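Local coordinates for hypothetical protein PH0226 (Pyrococcus horikoshii, PDB 1VE3) that binds S-adenosylmethionine and is probably a SAM-dependent methyltransferase of the Rossmann-like class, its substrate being unknown, at residues A[210-215]-A[220-225]; A[51-56]-A[61-66]; A[75-80]-A[87-92]; A[10-15]-A[22-27]. All coordinates share one frame; numbering follows the deposited sequence.

Contact 1 of 4, residues A[210-215]-A[220-225]; sequences EAEEKV and YLTVYN
E210 N and A211 N both turn to V223 O, a classic beta bulge in which the E210 N to V223 O bond is 2.7 Å and that from A211 N is weak. Regular antiparallel pairing follows: V223 N gives an almost straight bond (177°) to A211 O, and E213 N to L221 O and L221 N to E213 O are each 2.8 Å. N225 ND2, with its acceptor in the amide plane, reaches the anti lone pair of E210 OE1 at 2.9 Å. E212, its CG anti to the backbone N (chi1 -167°), lies beside T222, whose OG1 donates to the anti lone pair of E212 OE2 at 2.9 Å, while E212 OE1 forms salt bridges with K209 and K196. On this same face the extended K214 runs along the Y220 ring, K214 CE 3.4 Å from Y220 OH. On the other face V223 CG1 packs 3.6 Å from E210 CB, and the E213 carboxylate leads off to Y35 and K34. The hairpin continues the sheet: backbone bonds join Y220, T222 and Y224 to strand 136-143, L221 and V215 rest on L31 of helix 19-34, and Y224 meets helix 196-203.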
loop_
_atom_site.group_PDB
_atom_site.type_symbol
_atom_site.label_atom_id
_atom_site.label_comp_id
_atom_site.label_asym_id
_atom_site.label_seq_id
_atom_site.Cartn_x
_atom_site.Cartn_y
_atom_site.Cartn_z
ATOM N N GLU A 210 5.615 26.865 8.015
ATOM C CA GLU A 210 5.349 27.299 6.648
ATOM C C GLU A 210 3.933 26.886 6.240
ATOM O O GLU A 210 3.162 27.702 5.750
ATOM C CB GLU A 210 6.367 26.663 5.687
ATOM C CG GLU A 210 6.270 27.147 4.243
ATOM C CD GLU A 210 7.317 26.511 3.335
ATOM O OE1 GLU A 210 8.494 26.457 3.733
ATOM O OE2 GLU A 210 6.967 26.072 2.217
ATOM N N ALA A 211 3.594 25.615 6.459
ATOM C CA ALA A 211 2.275 25.103 6.099
ATOM C C ALA A 211 1.887 23.900 6.958
ATOM O O ALA A 211 2.706 23.373 7.710
ATOM C CB ALA A 211 2.260 24.711 4.630
ATOM N N GLU A 212 0.636 23.465 6.830
ATOM C CA GLU A 212 0.146 22.323 7.588
ATOM C C GLU A 212 -1.035 21.675 6.878
ATOM O O GLU A 212 -1.989 22.352 6.499
ATOM C CB GLU A 212 -0.265 22.766 8.987
ATOM C CG GLU A 212 -0.500 21.620 9.944
ATOM C CD GLU A 212 -0.350 22.046 11.389
ATOM O OE1 GLU A 212 -1.226 22.779 11.900
ATOM O OE2 GLU A 212 0.661 21.653 12.012
ATOM N N GLU A 213 -0.959 20.360 6.691
ATOM C CA GLU A 213 -2.015 19.614 6.020
ATOM C C GLU A 213 -2.593 18.570 6.969
ATOM O O GLU A 213 -1.846 17.807 7.587
ATOM C CB GLU A 213 -1.460 18.887 4.795
ATOM C CG GLU A 213 -0.757 19.751 3.753
ATOM C CD GLU A 213 -1.712 20.420 2.771
ATOM O OE1 GLU A 213 -2.850 19.931 2.602
ATOM O OE2 GLU A 213 -1.308 21.427 2.152
ATOM N N LYS A 214 -3.917 18.527 7.082
ATOM C CA LYS A 214 -4.554 17.537 7.938
ATOM C C LYS A 214 -4.747 16.267 7.116
ATOM O O LYS A 214 -5.298 16.307 6.021
ATOM C CB LYS A 214 -5.899 18.045 8.450
ATOM C CG LYS A 214 -6.490 17.175 9.551
ATOM C CD LYS A 214 -7.544 17.926 10.353
ATOM C CE LYS A 214 -7.923 17.159 11.611
ATOM N NZ LYS A 214 -8.889 17.916 12.455
ATOM N N VAL A 215 -4.279 15.143 7.647
ATOM C CA VAL A 215 -4.375 13.858 6.960
ATOM C C VAL A 215 -5.208 12.884 7.781
ATOM O O VAL A 215 -4.924 12.639 8.952
ATOM C CB VAL A 215 -2.970 13.250 6.732
ATOM C CG1 VAL A 215 -3.082 11.939 5.957
ATOM C CG2 VAL A 215 -2.089 14.244 5.984
ATOM N N TYR A 220 -1.157 14.717 10.787
ATOM C CA TYR A 220 -0.732 15.995 10.218
ATOM C C TYR A 220 0.600 15.994 9.506
ATOM O O TYR A 220 1.557 15.356 9.948
ATOM C CB TYR A 220 -0.651 17.051 11.318
ATOM C CG TYR A 220 -1.942 17.249 12.051
ATOM C CD1 TYR A 220 -2.903 18.145 11.584
ATOM C CD2 TYR A 220 -2.231 16.497 13.181
ATOM C CE1 TYR A 220 -4.119 18.280 12.229
ATOM C CE2 TYR A 220 -3.438 16.620 13.829
ATOM C CZ TYR A 220 -4.380 17.510 13.351
ATOM O OH TYR A 220 -5.585 17.613 13.998
ATOM N N LEU A 221 0.656 16.717 8.392
ATOM C CA LEU A 221 1.884 16.884 7.638
ATOM C C LEU A 221 2.205 18.347 7.881
ATOM O O LEU A 221 1.421 19.217 7.510
ATOM C CB LEU A 221 1.674 16.661 6.143
ATOM C CG LEU A 221 2.948 16.935 5.350
ATOM C CD1 LEU A 221 3.896 15.761 5.494
ATOM C CD2 LEU A 221 2.610 17.171 3.896
ATOM N N THR A 222 3.338 18.619 8.520
ATOM C CA THR A 222 3.716 19.999 8.811
ATOM C C THR A 222 5.014 20.417 8.134
ATOM O O THR A 222 5.970 19.649 8.085
ATOM C CB THR A 222 3.876 20.222 10.326
ATOM O OG1 THR A 222 2.658 19.868 10.992
ATOM C CG2 THR A 222 4.189 21.684 10.606
ATOM N N VAL A 223 5.041 21.639 7.610
ATOM C CA VAL A 223 6.231 22.162 6.953
ATOM C C VAL A 223 6.824 23.273 7.825
ATOM O O VAL A 223 6.169 24.274 8.101
ATOM C CB VAL A 223 5.896 22.707 5.544
ATOM C CG1 VAL A 223 7.154 23.237 4.873
ATOM C CG2 VAL A 223 5.294 21.584 4.692
ATOM N N TYR A 224 8.067 23.086 8.252
ATOM C CA TYR A 224 8.741 24.049 9.120
ATOM C C TYR A 224 9.985 24.684 8.506
ATOM O O TYR A 224 10.673 24.073 7.693
ATOM C CB TYR A 224 9.151 23.367 10.437
ATOM C CG TYR A 224 8.015 23.094 11.401
ATOM C CD1 TYR A 224 7.336 24.141 12.020
ATOM C CD2 TYR A 224 7.632 21.792 11.709
ATOM C CE1 TYR A 224 6.308 23.900 12.922
ATOM C CE2 TYR A 224 6.605 21.535 12.615
ATOM C CZ TYR A 224 5.949 22.595 13.215
ATOM O OH TYR A 224 4.935 22.357 14.113
ATOM N N ASN A 225 10.269 25.916 8.917
ATOM C CA ASN A 225 11.451 26.636 8.459
ATOM C C ASN A 225 12.271 26.906 9.719
ATOM O O ASN A 225 11.729 27.338 10.734
ATOM C CB ASN A 225 11.055 27.958 7.802
ATOM C CG ASN A 225 10.204 27.762 6.561
ATOM O OD1 ASN A 225 9.398 28.619 6.212
ATOM N ND2 ASN A 225 10.389 26.631 5.884
#

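Contact 2 of 4, residues A[51-56]-A[61-66]; sequences GFSFLL and FEVVGV
S53 and L56 of helix 51-58 lie over F61 and V63, the helix running nearly antiparallel (173°) to strand 62-67 with the short axes 8.3 Å apart, the second half of the beta-alpha-beta unit that starts with strand 41-45. The turn between them is closed by a weak bond from F61 N to L56 O, 3.2 Å long and bent. L56 O also sits at the edge of the F61 ring, in its plane, 3.3 Å from F61 CD2. V63 carries the middle of the contact. A chi1 of -173° puts V63 CG1 opposite the backbone N, and the two methyls divide the helix between them: V63 CG1 touches S53 CB at 3.7 Å, and V63 CG2 meets L56 CB at 3.9 Å. An alanine in place of V63 would lose both branches and is likely to open a gap beneath S53 and L56. Farther along, G65 presents only its backbone, and a beta carbon there would lie about 3.5 Å from S53 OG. S53 OG is hydrogen-bonded to D44 of strand 41-45, and L56 also packs on V42, I108 and M33. The interface is therefore almost wholly apolar, and its one buried hydroxyl is satisfied by a carboxylate of the adjoining strand.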
loop_
_atom_site.group_PDB
_atom_site.type_symbol
_atom_site.label_atom_id
_atom_site.label_comp_id
_atom_site.label_asym_id
_atom_site.label_seq_id
_atom_site.Cartn_x
_atom_site.Cartn_y
_atom_site.Cartn_z
ATOM N N GLY A 51 11.871 3.388 2.300
ATOM C CA GLY A 51 10.832 3.599 1.314
ATOM C C GLY A 51 10.674 5.030 0.809
ATOM O O GLY A 51 10.591 5.263 -0.401
ATOM N N PHE A 52 10.626 6.000 1.718
ATOM C CA PHE A 52 10.449 7.383 1.286
ATOM C C PHE A 52 11.715 7.961 0.668
ATOM O O PHE A 52 11.666 8.965 -0.031
ATOM C CB PHE A 52 9.953 8.241 2.457
ATOM C CG PHE A 52 8.508 8.019 2.778
ATOM C CD1 PHE A 52 7.517 8.675 2.060
ATOM C CD2 PHE A 52 8.130 7.097 3.745
ATOM C CE1 PHE A 52 6.169 8.415 2.296
ATOM C CE2 PHE A 52 6.779 6.829 3.991
ATOM C CZ PHE A 52 5.802 7.489 3.264
ATOM N N SER A 53 12.846 7.317 0.920
ATOM C CA SER A 53 14.099 7.774 0.344
ATOM C C SER A 53 14.057 7.481 -1.158
ATOM O O SER A 53 14.228 8.379 -1.978
ATOM C CB SER A 53 15.278 7.052 0.997
ATOM O OG SER A 53 15.422 7.446 2.350
ATOM N N PHE A 54 13.808 6.222 -1.509
ATOM C CA PHE A 54 13.733 5.821 -2.908
ATOM C C PHE A 54 12.721 6.687 -3.647
ATOM O O PHE A 54 12.947 7.086 -4.788
ATOM C CB PHE A 54 13.351 4.342 -3.013
ATOM C CG PHE A 54 14.277 3.432 -2.263
ATOM C CD1 PHE A 54 15.656 3.544 -2.423
ATOM C CD2 PHE A 54 13.782 2.494 -1.363
ATOM C CE1 PHE A 54 16.527 2.746 -1.697
ATOM C CE2 PHE A 54 14.648 1.685 -0.627
ATOM C CZ PHE A 54 16.027 1.813 -0.795
ATOM N N LEU A 55 11.604 6.986 -2.997
ATOM C CA LEU A 55 10.588 7.824 -3.626
ATOM C C LEU A 55 11.164 9.193 -4.001
ATOM O O LEU A 55 10.981 9.663 -5.125
ATOM C CB LEU A 55 9.399 8.021 -2.690
ATOM C CG LEU A 55 8.343 8.992 -3.211
ATOM C CD1 LEU A 55 7.708 8.412 -4.462
ATOM C CD2 LEU A 55 7.294 9.243 -2.135
ATOM N N LEU A 56 11.852 9.834 -3.059
ATOM C CA LEU A 56 12.437 11.147 -3.317
ATOM C C LEU A 56 13.559 11.063 -4.340
ATOM O O LEU A 56 13.693 11.935 -5.198
ATOM C CB LEU A 56 12.970 11.778 -2.024
ATOM C CG LEU A 56 11.949 12.281 -0.995
ATOM C CD1 LEU A 56 12.678 13.068 0.095
ATOM C CD2 LEU A 56 10.916 13.168 -1.677
ATOM N N PHE A 61 16.071 13.883 -6.210
ATOM C CA PHE A 61 16.624 14.442 -4.981
ATOM C C PHE A 61 17.865 13.662 -4.571
ATOM O O PHE A 61 17.977 12.468 -4.849
ATOM C CB PHE A 61 15.600 14.368 -3.846
ATOM C CG PHE A 61 14.534 15.417 -3.914
ATOM C CD1 PHE A 61 14.761 16.688 -3.400
ATOM C CD2 PHE A 61 13.300 15.136 -4.487
ATOM C CE1 PHE A 61 13.775 17.664 -3.453
ATOM C CE2 PHE A 61 12.307 16.103 -4.547
ATOM C CZ PHE A 61 12.543 17.373 -4.028
ATOM N N GLU A 62 18.800 14.345 -3.920
ATOM C CA GLU A 62 20.021 13.713 -3.432
ATOM C C GLU A 62 19.640 13.279 -2.019
ATOM O O GLU A 62 19.485 14.119 -1.126
ATOM C CB GLU A 62 21.162 14.733 -3.403
ATOM C CG GLU A 62 22.496 14.162 -2.962
ATOM C CD GLU A 62 23.596 15.202 -2.944
ATOM O OE1 GLU A 62 24.729 14.861 -2.544
ATOM O OE2 GLU A 62 23.326 16.359 -3.329
ATOM N N VAL A 63 19.498 11.971 -1.815
ATOM C CA VAL A 63 19.047 11.457 -0.523
ATOM C C VAL A 63 20.012 10.729 0.402
ATOM O O VAL A 63 20.838 9.922 -0.026
ATOM C CB VAL A 63 17.823 10.534 -0.725
ATOM C CG1 VAL A 63 17.237 10.139 0.619
ATOM C CG2 VAL A 63 16.791 11.233 -1.585
ATOM N N VAL A 64 19.872 11.019 1.691
ATOM C CA VAL A 64 20.666 10.385 2.732
ATOM C C VAL A 64 19.691 9.868 3.787
ATOM O O VAL A 64 18.891 10.633 4.335
ATOM C CB VAL A 64 21.623 11.375 3.405
ATOM C CG1 VAL A 64 22.464 10.649 4.434
ATOM C CG2 VAL A 64 22.507 12.039 2.357
ATOM N N GLY A 65 19.751 8.570 4.063
ATOM C CA GLY A 65 18.859 7.984 5.046
ATOM C C GLY A 65 19.575 7.576 6.318
ATOM O O GLY A 65 20.595 6.884 6.269
ATOM N N VAL A 66 19.031 7.989 7.460
ATOM C CA VAL A 66 19.622 7.679 8.759
ATOM C C VAL A 66 18.632 7.001 9.715
ATOM O O VAL A 66 17.515 7.466 9.886
ATOM C CB VAL A 66 20.146 8.976 9.439
ATOM C CG1 VAL A 66 20.715 8.662 10.822
ATOM C CG2 VAL A 66 21.205 9.631 8.558
#

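Contact 3 of 4, residues A[75-80]-A[87-92]; sequences KAREYA and VEFIVG
R77 NH2 donates to F89 O at 2.8 Å (150° at the hydrogen), tying helix 70-82 to strand 88-91 in the second beta-alpha-beta unit of the Rossmann-like fold. The donor stands above the F89 carbonyl plane, and the oxygen lies 20° out of the guanidinium plane. A water 2.7 Å from R77 NE accepts from it and takes a weak, longer bond from F89 N, giving the arginine a second link to the same residue. With CG anti to its carbonyl carbon (chi1 -67°), F89 turns its ring under the helix, between two side chains. A76 CB stands over the ring centre, 3.6 Å from the centroid, a CH-pi contact, while V87 CG1 of its own segment covers the opposite face nearer the rim. Replacing F89 by a serine would probably leave A76 and A80 without their apolar partner and open a gap between helix and strand. A80 CB meets the ring edge in its plane, 3.9 Å from F89 CE2, whereas A76 O comes in from the side of A76 CB, off the plane, 3.6 Å from F89 CE2.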
loop_
_atom_site.group_PDB
_atom_site.type_symbol
_atom_site.label_atom_id
_atom_site.label_comp_id
_atom_site.label_asym_id
_atom_site.label_seq_id
_atom_site.Cartn_x
_atom_site.Cartn_y
_atom_site.Cartn_z
ATOM N N LYS A 75 18.213 -3.869 5.813
ATOM C CA LYS A 75 17.176 -4.103 4.811
ATOM C C LYS A 75 17.156 -2.972 3.786
ATOM O O LYS A 75 16.939 -3.201 2.597
ATOM C CB LYS A 75 15.790 -4.204 5.458
ATOM C CG LYS A 75 15.384 -5.568 5.982
ATOM C CD LYS A 75 13.906 -5.545 6.395
ATOM C CE LYS A 75 13.497 -6.814 7.126
ATOM N NZ LYS A 75 12.079 -6.763 7.590
ATOM N N ALA A 76 17.377 -1.750 4.256
ATOM C CA ALA A 76 17.368 -0.585 3.384
ATOM C C ALA A 76 18.367 -0.780 2.251
ATOM O O ALA A 76 18.043 -0.568 1.085
ATOM C CB ALA A 76 17.712 0.674 4.180
ATOM N N ARG A 77 19.577 -1.193 2.607
ATOM C CA ARG A 77 20.631 -1.416 1.629
ATOM C C ARG A 77 20.260 -2.468 0.591
ATOM O O ARG A 77 20.515 -2.283 -0.599
ATOM C CB ARG A 77 21.926 -1.781 2.353
ATOM C CG ARG A 77 22.553 -0.562 3.013
ATOM C CD ARG A 77 23.596 -0.897 4.055
ATOM N NE ARG A 77 24.162 0.333 4.599
ATOM C CZ ARG A 77 24.854 0.411 5.731
ATOM N NH1 ARG A 77 25.071 -0.675 6.459
ATOM N NH2 ARG A 77 25.322 1.585 6.136
ATOM N N GLU A 78 19.651 -3.566 1.029
ATOM C CA GLU A 78 19.241 -4.609 0.094
ATOM C C GLU A 78 18.180 -4.070 -0.861
ATOM O O GLU A 78 18.165 -4.424 -2.040
ATOM C CB GLU A 78 18.698 -5.818 0.849
ATOM C CG GLU A 78 19.734 -6.467 1.743
ATOM C CD GLU A 78 19.170 -7.616 2.541
ATOM O OE1 GLU A 78 18.679 -8.586 1.923
ATOM O OE2 GLU A 78 19.219 -7.549 3.787
ATOM N N TYR A 79 17.289 -3.217 -0.354
ATOM C CA TYR A 79 16.256 -2.631 -1.205
ATOM C C TYR A 79 16.907 -1.700 -2.214
ATOM O O TYR A 79 16.505 -1.647 -3.375
ATOM C CB TYR A 79 15.231 -1.844 -0.380
ATOM C CG TYR A 79 14.154 -2.704 0.240
ATOM C CD1 TYR A 79 13.351 -3.528 -0.553
ATOM C CD2 TYR A 79 13.929 -2.694 1.616
ATOM C CE1 TYR A 79 12.348 -4.319 0.009
ATOM C CE2 TYR A 79 12.929 -3.481 2.189
ATOM C CZ TYR A 79 12.142 -4.292 1.380
ATOM O OH TYR A 79 11.143 -5.064 1.937
ATOM N N ALA A 80 17.915 -0.964 -1.757
ATOM C CA ALA A 80 18.633 -0.031 -2.614
ATOM C C ALA A 80 19.382 -0.814 -3.685
ATOM O O ALA A 80 19.489 -0.377 -4.832
ATOM C CB ALA A 80 19.609 0.793 -1.786
ATOM N N VAL A 87 21.007 6.036 -2.982
ATOM C CA VAL A 87 20.727 6.603 -1.668
ATOM C C VAL A 87 21.670 5.975 -0.650
ATOM O O VAL A 87 21.786 4.751 -0.576
ATOM C CB VAL A 87 19.273 6.323 -1.226
ATOM C CG1 VAL A 87 19.042 6.870 0.174
ATOM C CG2 VAL A 87 18.300 6.949 -2.206
ATOM N N GLU A 88 22.350 6.816 0.125
ATOM C CA GLU A 88 23.274 6.331 1.139
ATOM C C GLU A 88 22.599 6.210 2.495
ATOM O O GLU A 88 22.080 7.190 3.033
ATOM C CB GLU A 88 24.481 7.258 1.279
ATOM C CG GLU A 88 25.333 6.912 2.497
ATOM C CD GLU A 88 26.609 7.721 2.592
ATOM O OE1 GLU A 88 26.534 8.970 2.588
ATOM O OE2 GLU A 88 27.689 7.098 2.678
ATOM N N PHE A 89 22.625 5.004 3.047
ATOM C CA PHE A 89 22.029 4.746 4.344
ATOM C C PHE A 89 23.109 4.669 5.406
ATOM O O PHE A 89 24.132 4.005 5.226
ATOM C CB PHE A 89 21.229 3.446 4.303
ATOM C CG PHE A 89 20.027 3.521 3.420
ATOM C CD1 PHE A 89 18.944 4.317 3.772
ATOM C CD2 PHE A 89 19.988 2.824 2.217
ATOM C CE1 PHE A 89 17.835 4.418 2.936
ATOM C CE2 PHE A 89 18.883 2.918 1.375
ATOM C CZ PHE A 89 17.807 3.715 1.732
ATOM N N ILE A 90 22.872 5.363 6.513
ATOM C CA ILE A 90 23.825 5.389 7.611
ATOM C C ILE A 90 23.125 5.086 8.922
ATOM O O ILE A 90 22.016 5.556 9.162
ATOM C CB ILE A 90 24.494 6.772 7.737
ATOM C CG1 ILE A 90 25.132 7.168 6.408
ATOM C CG2 ILE A 90 25.549 6.739 8.829
ATOM C CD1 ILE A 90 25.728 8.567 6.414
ATOM N N VAL A 91 23.780 4.299 9.767
ATOM C CA VAL A 91 23.231 3.954 11.068
ATOM C C VAL A 91 23.595 5.084 12.023
ATOM O O VAL A 91 24.755 5.213 12.427
ATOM C CB VAL A 91 23.825 2.633 11.591
ATOM C CG1 VAL A 91 23.291 2.336 12.975
ATOM C CG2 VAL A 91 23.474 1.495 10.644
ATOM N N GLY A 92 22.609 5.907 12.373
ATOM C CA GLY A 92 22.863 7.020 13.269
ATOM C C GLY A 92 21.722 7.339 14.218
ATOM O O GLY A 92 20.629 6.777 14.114
HETATM O O HOH W 1 24.171 2.028 2.525
#

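Contact 4 of 4, residues A[10-15]-A[22-27]; sequences FPTYTD and RSRIET. With SAM (S-adenosylmethionine), chain C.
R24 makes the polar contacts to T12 and to the cofactor. R24 NH1 gives a weak, strongly bent bond (117°) to T12 O at 2.8 Å. Its neighbour R24 NH2 donates to OXT of the SAM carboxylate, modelled at a very short 2.4 Å that makes the exact length doubtful, and also forms a salt bridge with D111. A bend at chi3 (56°) turns the guanidinium toward the carboxylate, which lies at its edge. The loop after helix 4-9 thus meets helix 19-34 at the methionine end of SAM, in the cofactor pocket of this Rossmann-like fold, where D67, D93 and A94 also bind the ligand. Among the flat groups, Y13 CD1 stands over the guanidinium face, 3.3 Å from R24 CZ, with the two planes 67° apart, so the ring rises steeply from it. One face of the Y13 ring receives the sulfonium methyl, with SAM CE 3.3 Å from Y13 CD1. T12 CG2 lies over the centre of the other face and also presses on R24 CD at a tight 3.2 Å, the two side chains crossing at about a right angle.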
loop_
_atom_site.group_PDB
_atom_site.type_symbol
_atom_site.label_atom_id
_atom_site.label_comp_id
_atom_site.label_asym_id
_atom_site.label_seq_id
_atom_site.Cartn_x
_atom_site.Cartn_y
_atom_site.Cartn_z
ATOM N N PHE A 10 4.360 -6.611 11.689
ATOM C CA PHE A 10 3.656 -5.797 10.693
ATOM C C PHE A 10 4.562 -5.315 9.561
ATOM O O PHE A 10 5.718 -4.965 9.784
ATOM C CB PHE A 10 2.984 -4.595 11.359
ATOM C CG PHE A 10 2.060 -4.967 12.475
ATOM C CD1 PHE A 10 2.511 -4.982 13.794
ATOM C CD2 PHE A 10 0.747 -5.337 12.210
ATOM C CE1 PHE A 10 1.667 -5.360 14.834
ATOM C CE2 PHE A 10 -0.109 -5.720 13.241
ATOM C CZ PHE A 10 0.354 -5.732 14.558
ATOM N N PRO A 11 4.036 -5.294 8.323
ATOM C CA PRO A 11 4.782 -4.863 7.140
ATOM C C PRO A 11 4.777 -3.359 6.897
ATOM O O PRO A 11 5.623 -2.844 6.161
ATOM C CB PRO A 11 4.081 -5.617 6.021
ATOM C CG PRO A 11 2.651 -5.538 6.450
ATOM C CD PRO A 11 2.738 -5.875 7.932
ATOM N N THR A 12 3.824 -2.667 7.515
ATOM C CA THR A 12 3.659 -1.222 7.358
ATOM C C THR A 12 4.938 -0.385 7.315
ATOM O O THR A 12 5.036 0.565 6.546
ATOM C CB THR A 12 2.769 -0.649 8.478
ATOM O OG1 THR A 12 1.633 -1.501 8.662
ATOM C CG2 THR A 12 2.284 0.742 8.106
ATOM N N TYR A 13 5.926 -0.735 8.125
ATOM C CA TYR A 13 7.147 0.052 8.146
ATOM C C TYR A 13 8.394 -0.735 7.758
ATOM O O TYR A 13 9.507 -0.198 7.788
ATOM C CB TYR A 13 7.320 0.658 9.540
ATOM C CG TYR A 13 6.081 1.381 10.039
ATOM C CD1 TYR A 13 5.726 2.637 9.532
ATOM C CD2 TYR A 13 5.277 0.816 11.026
ATOM C CE1 TYR A 13 4.599 3.316 10.009
ATOM C CE2 TYR A 13 4.150 1.480 11.507
ATOM C CZ TYR A 13 3.819 2.726 10.997
ATOM O OH TYR A 13 2.710 3.375 11.477
ATOM N N THR A 14 8.215 -1.995 7.371
ATOM C CA THR A 14 9.362 -2.820 7.018
ATOM C C THR A 14 9.326 -3.489 5.653
ATOM O O THR A 14 10.366 -3.892 5.150
ATOM C CB THR A 14 9.603 -3.900 8.089
ATOM O OG1 THR A 14 8.400 -4.655 8.289
ATOM C CG2 THR A 14 10.007 -3.249 9.403
ATOM N N ASP A 15 8.146 -3.589 5.047
ATOM C CA ASP A 15 8.019 -4.222 3.735
ATOM C C ASP A 15 7.585 -3.214 2.678
ATOM O O ASP A 15 6.393 -3.036 2.419
ATOM C CB ASP A 15 7.013 -5.376 3.804
ATOM C CG ASP A 15 6.910 -6.139 2.496
ATOM O OD1 ASP A 15 7.527 -5.718 1.495
ATOM O OD2 ASP A 15 6.203 -7.163 2.475
ATOM N N ARG A 22 2.883 0.808 0.736
ATOM C CA ARG A 22 2.583 1.568 -0.476
ATOM C C ARG A 22 1.492 2.592 -0.214
ATOM O O ARG A 22 1.541 3.709 -0.726
ATOM C CB ARG A 22 2.156 0.633 -1.608
ATOM C CG ARG A 22 3.283 -0.240 -2.137
ATOM C CD ARG A 22 2.824 -1.092 -3.320
ATOM N NE ARG A 22 3.959 -1.740 -3.975
ATOM C CZ ARG A 22 3.878 -2.439 -5.103
ATOM N NH1 ARG A 22 2.710 -2.589 -5.715
ATOM N NH2 ARG A 22 4.971 -2.986 -5.622
ATOM N N SER A 23 0.509 2.198 0.587
ATOM C CA SER A 23 -0.595 3.074 0.950
ATOM C C SER A 23 -0.068 4.349 1.608
ATOM O O SER A 23 -0.538 5.448 1.315
ATOM C CB SER A 23 -1.539 2.355 1.916
ATOM O OG SER A 23 -2.528 3.248 2.402
ATOM N N ARG A 24 0.907 4.191 2.500
ATOM C CA ARG A 24 1.502 5.321 3.201
ATOM C C ARG A 24 2.244 6.228 2.223
ATOM O O ARG A 24 2.125 7.453 2.281
ATOM C CB ARG A 24 2.457 4.817 4.280
ATOM C CG ARG A 24 1.776 3.985 5.365
ATOM C CD ARG A 24 2.806 3.286 6.226
ATOM N NE ARG A 24 3.731 4.246 6.795
ATOM C CZ ARG A 24 5.051 4.187 6.679
ATOM N NH1 ARG A 24 5.638 3.201 6.012
ATOM N NH2 ARG A 24 5.784 5.142 7.220
ATOM N N ILE A 25 3.005 5.622 1.318
ATOM C CA ILE A 25 3.750 6.385 0.329
ATOM C C ILE A 25 2.819 7.194 -0.572
ATOM O O ILE A 25 2.952 8.413 -0.689
ATOM C CB ILE A 25 4.625 5.452 -0.550
ATOM C CG1 ILE A 25 5.796 4.918 0.276
ATOM C CG2 ILE A 25 5.129 6.195 -1.778
ATOM C CD1 ILE A 25 6.706 3.969 -0.474
ATOM N N GLU A 26 1.858 6.522 -1.190
ATOM C CA GLU A 26 0.943 7.194 -2.100
ATOM C C GLU A 26 0.053 8.238 -1.431
ATOM O O GLU A 26 -0.480 9.131 -2.093
ATOM C CB GLU A 26 0.105 6.150 -2.843
ATOM C CG GLU A 26 0.969 5.089 -3.520
ATOM C CD GLU A 26 0.181 4.121 -4.382
ATOM O OE1 GLU A 26 -0.892 3.651 -3.939
ATOM O OE2 GLU A 26 0.646 3.820 -5.503
ATOM N N THR A 27 -0.112 8.139 -0.118
ATOM C CA THR A 27 -0.930 9.119 0.578
ATOM C C THR A 27 -0.114 10.396 0.787
ATOM O O THR A 27 -0.608 11.501 0.574
ATOM C CB THR A 27 -1.420 8.581 1.944
ATOM O OG1 THR A 27 -2.408 7.564 1.731
ATOM C CG2 THR A 27 -2.031 9.699 2.778
HETATM N N SAM C . 10.359 7.041 8.447
HETATM C CA SAM C . 10.040 5.585 8.484
HETATM C C SAM C . 8.906 5.288 7.505
HETATM O O SAM C . 8.956 4.238 6.851
HETATM O OXT SAM C . 7.988 6.164 7.451
HETATM C CB SAM C . 9.597 5.244 9.871
HETATM C CG SAM C . 9.794 3.853 10.221
HETATM S SD SAM C . 9.250 3.408 11.919
HETATM C CE SAM C . 7.599 3.715 11.976
HETATM C "C5'" SAM C . 10.219 4.465 13.005
HETATM C "C4'" SAM C . 11.826 4.331 12.930
HETATM O "O4'" SAM C . 12.435 5.277 13.876
HETATM C "C3'" SAM C . 12.352 2.991 13.420
HETATM O "O3'" SAM C . 12.867 2.477 12.094
HETATM C "C2'" SAM C . 13.555 3.181 14.279
HETATM O "O2'" SAM C . 14.709 2.405 14.194
HETATM C "C1'" SAM C . 13.713 4.742 14.147
HETATM N N9 SAM C . 14.296 5.356 15.347
HETATM C C8 SAM C . 13.955 5.287 16.697
HETATM N N7 SAM C . 14.737 5.995 17.477
HETATM C C5 SAM C . 15.636 6.560 16.627
HETATM C C6 SAM C . 16.779 7.456 16.801
HETATM N N6 SAM C . 17.157 7.916 18.006
HETATM N N1 SAM C . 17.523 7.860 15.671
HETATM C C2 SAM C . 17.168 7.412 14.424
HETATM N N3 SAM C . 16.127 6.577 14.152
HETATM C C4 SAM C . 15.387 6.179 15.294
#

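From the N terminus the four contacts follow in series, none nested in or crossing another. Contact 4 closes the loop between helices 4-9 and 19-34 at the cofactor. Contact 2 then closes the turn from helix 51-58 to strand 62-67, and contact 3 the next one, from helix 70-82 to strand 88-91. These two meet directly, since G65 pairs by backbone with E88 and I90 in neighbouring strands and F54 packs on A80. Contact 4 touches both: I25 lies against F52 and L55, and Y79 reaches T14 and D15. Contact 1, last in sequence, closes the hairpin at the opposite edge of the same sheet and touches contact 4 where V215 meets T27.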